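Local coordinates for nucleosome assembly protein 1, putative (PDB 3FS3) that probably binds histones and chromatin as a nucleosome assembly protein (NAP) family chaperone of the malaria parasite Plasmodium falciparum, at residues R117-N122 with L275-R280. Numbering follows the deposited sequence.
Sequences RALRNN and LTIKER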
loop_
_atom_site.group_PDB
_atom_site.type_symbol
_atom_site.label_atom_id
_atom_site.label_comp_id
_atom_site.label_asym_id
_atom_site.label_seq_id
_atom_site.Cartn_x
_atom_site.Cartn_y
_atom_site.Cartn_z
ATOM N N ARG A 117 16.221 -15.545 -15.621
ATOM C CA ARG A 117 14.983 -16.310 -15.674
ATOM C C ARG A 117 13.991 -15.908 -14.599
ATOM O O ARG A 117 12.793 -15.845 -14.855
ATOM C CB ARG A 117 15.279 -17.805 -15.622
ATOM C CG ARG A 117 15.933 -18.282 -16.904
ATOM C CD ARG A 117 16.168 -19.778 -16.945
ATOM N NE ARG A 117 16.956 -20.144 -18.121
ATOM C CZ ARG A 117 17.529 -21.329 -18.307
ATOM N NH1 ARG A 117 17.406 -22.283 -17.389
ATOM N NH2 ARG A 117 18.234 -21.559 -19.407
ATOM N N ALA A 118 14.480 -15.622 -13.398
ATOM C CA ALA A 118 13.583 -15.191 -12.335
ATOM C C ALA A 118 12.928 -13.883 -12.789
ATOM O O ALA A 118 11.710 -13.729 -12.704
ATOM C CB ALA A 118 14.363 -14.975 -11.031
ATOM N N LEU A 119 13.740 -12.945 -13.278
ATOM C CA LEU A 119 13.225 -11.658 -13.755
ATOM C C LEU A 119 12.248 -11.841 -14.923
ATOM O O LEU A 119 11.207 -11.184 -14.979
ATOM C CB LEU A 119 14.378 -10.753 -14.199
ATOM C CG LEU A 119 15.357 -10.244 -13.139
ATOM C CD1 LEU A 119 16.555 -9.600 -13.816
ATOM C CD2 LEU A 119 14.660 -9.251 -12.227
ATOM N N ARG A 120 12.586 -12.732 -15.848
ATOM C CA ARG A 120 11.733 -13.006 -17.005
ATOM C C ARG A 120 10.363 -13.520 -16.585
ATOM O O ARG A 120 9.350 -13.114 -17.151
ATOM C CB ARG A 120 12.386 -14.042 -17.929
ATOM C CG ARG A 120 13.242 -13.460 -19.045
ATOM C CD ARG A 120 12.397 -12.601 -19.970
ATOM N NE ARG A 120 13.115 -12.211 -21.181
ATOM C CZ ARG A 120 12.733 -11.219 -21.979
ATOM N NH1 ARG A 120 11.643 -10.525 -21.683
ATOM N NH2 ARG A 120 13.439 -10.917 -23.064
ATOM N N ASN A 121 10.339 -14.405 -15.591
ATOM C CA ASN A 121 9.095 -14.984 -15.102
ATOM C C ASN A 121 8.208 -14.053 -14.278
ATOM O O ASN A 121 7.194 -14.484 -13.729
ATOM C CB ASN A 121 9.379 -16.266 -14.309
ATOM C CG ASN A 121 9.911 -17.389 -15.191
ATOM O OD1 ASN A 121 9.529 -17.503 -16.352
ATOM N ND2 ASN A 121 10.784 -18.225 -14.640
ATOM N N ASN A 122 8.589 -12.786 -14.171
ATOM C CA ASN A 122 7.769 -11.815 -13.445
ATOM C C ASN A 122 7.233 -10.836 -14.483
ATOM O O ASN A 122 8.003 -10.129 -15.131
ATOM C CB ASN A 122 8.593 -11.078 -12.385
ATOM C CG ASN A 122 7.860 -9.879 -11.806
ATOM O OD1 ASN A 122 7.647 -8.880 -12.492
ATOM N ND2 ASN A 122 7.470 -9.973 -10.540
ATOM N N LEU A 275 10.150 -1.576 -7.102
ATOM C CA LEU A 275 9.345 -2.132 -6.031
ATOM C C LEU A 275 9.160 -3.637 -6.216
ATOM O O LEU A 275 9.179 -4.396 -5.254
ATOM C CB LEU A 275 7.980 -1.442 -6.003
ATOM C CG LEU A 275 7.254 -1.463 -4.659
ATOM C CD1 LEU A 275 8.018 -0.603 -3.654
ATOM C CD2 LEU A 275 5.845 -0.924 -4.834
ATOM N N THR A 276 8.974 -4.057 -7.462
ATOM C CA THR A 276 8.779 -5.465 -7.764
ATOM C C THR A 276 10.049 -6.258 -7.476
ATOM O O THR A 276 9.989 -7.370 -6.953
ATOM C CB THR A 276 8.383 -5.665 -9.237
ATOM O OG1 THR A 276 7.171 -4.949 -9.504
ATOM C CG2 THR A 276 8.162 -7.134 -9.540
ATOM N N ILE A 277 11.197 -5.686 -7.819
ATOM C CA ILE A 277 12.463 -6.359 -7.580
ATOM C C ILE A 277 12.686 -6.472 -6.083
ATOM O O ILE A 277 13.045 -7.526 -5.572
ATOM C CB ILE A 277 13.640 -5.587 -8.217
ATOM C CG1 ILE A 277 13.565 -5.711 -9.742
ATOM C CG2 ILE A 277 14.975 -6.118 -7.675
ATOM C CD1 ILE A 277 14.662 -4.976 -10.489
ATOM N N LYS A 278 12.447 -5.369 -5.388
ATOM C CA LYS A 278 12.619 -5.293 -3.947
ATOM C C LYS A 278 11.693 -6.202 -3.148
ATOM O O LYS A 278 12.139 -6.939 -2.275
ATOM C CB LYS A 278 12.418 -3.839 -3.498
ATOM C CG LYS A 278 12.243 -3.636 -2.002
ATOM C CD LYS A 278 12.215 -2.145 -1.675
ATOM C CE LYS A 278 12.069 -1.885 -0.183
ATOM N NZ LYS A 278 10.717 -2.258 0.329
ATOM N N GLU A 279 10.404 -6.161 -3.455
ATOM C CA GLU A 279 9.434 -6.948 -2.701
ATOM C C GLU A 279 9.075 -8.313 -3.266
ATOM O O GLU A 279 8.557 -9.161 -2.544
ATOM C CB GLU A 279 8.150 -6.139 -2.530
ATOM C CG GLU A 279 8.374 -4.728 -2.036
ATOM C CD GLU A 279 7.078 -4.028 -1.694
ATOM O OE1 GLU A 279 6.205 -3.919 -2.585
ATOM O OE2 GLU A 279 6.932 -3.589 -0.531
ATOM N N ARG A 280 9.349 -8.529 -4.546
ATOM C CA ARG A 280 8.998 -9.788 -5.185
ATOM C C ARG A 280 10.157 -10.669 -5.627
ATOM O O ARG A 280 10.273 -11.807 -5.178
ATOM C CB ARG A 280 8.072 -9.510 -6.374
ATOM C CG ARG A 280 6.594 -9.424 -5.993
ATOM C CD ARG A 280 6.105 -10.799 -5.555
ATOM N NE ARG A 280 4.652 -10.891 -5.462
ATOM C CZ ARG A 280 3.984 -12.037 -5.366
ATOM N NH1 ARG A 280 4.638 -13.188 -5.352
ATOM N NH2 ARG A 280 2.660 -12.032 -5.293
#
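Asn122 and Thr276 meet through a carboxamide and a methyl group, and the two side chains point at one another. Thr276 CG2 comes within 3.1 Å of Asn122 ND2 and 3.5 Å of Asn122 OD1. The methyl sits at the outer end of the amide, between OD1 and ND2, tilted out of its plane. With chi1 at 169° the Asn122 side chain extends away from its own backbone N, towards helix 260-289. In Thr276 (chi1 -59°) the hydroxyl lies beside its own N, and CG2 is the branch offered to Asn122. Asn122 ND2 also lies 4.2 Å from Arg280 CB.

The apolar part is thin. Leu119 CD2 and Ile277 CG1 approach only to 4.5 Å, a loose contact. Both side chains continue onto strand 140-147, Leu119 at Leu140 and Ile277 at Ile143.

No hydrogen bond crosses between 117-122 and 275-280. Asn122 OD1 accepts from Val125 N and so caps the N-terminus of helix 123-126. Thr276 OG1 bonds to Glu272 O, one turn back in helix 260-289. Asn121 ND2 bonds Tyr288 O, further along that helix.

The two segments therefore meet by van der Waals contact alone, while Asn121 to Tyr288 supplies a polar tie nearby. Thr276 presents its methyl to the amide and keeps its hydroxyl on its own helix.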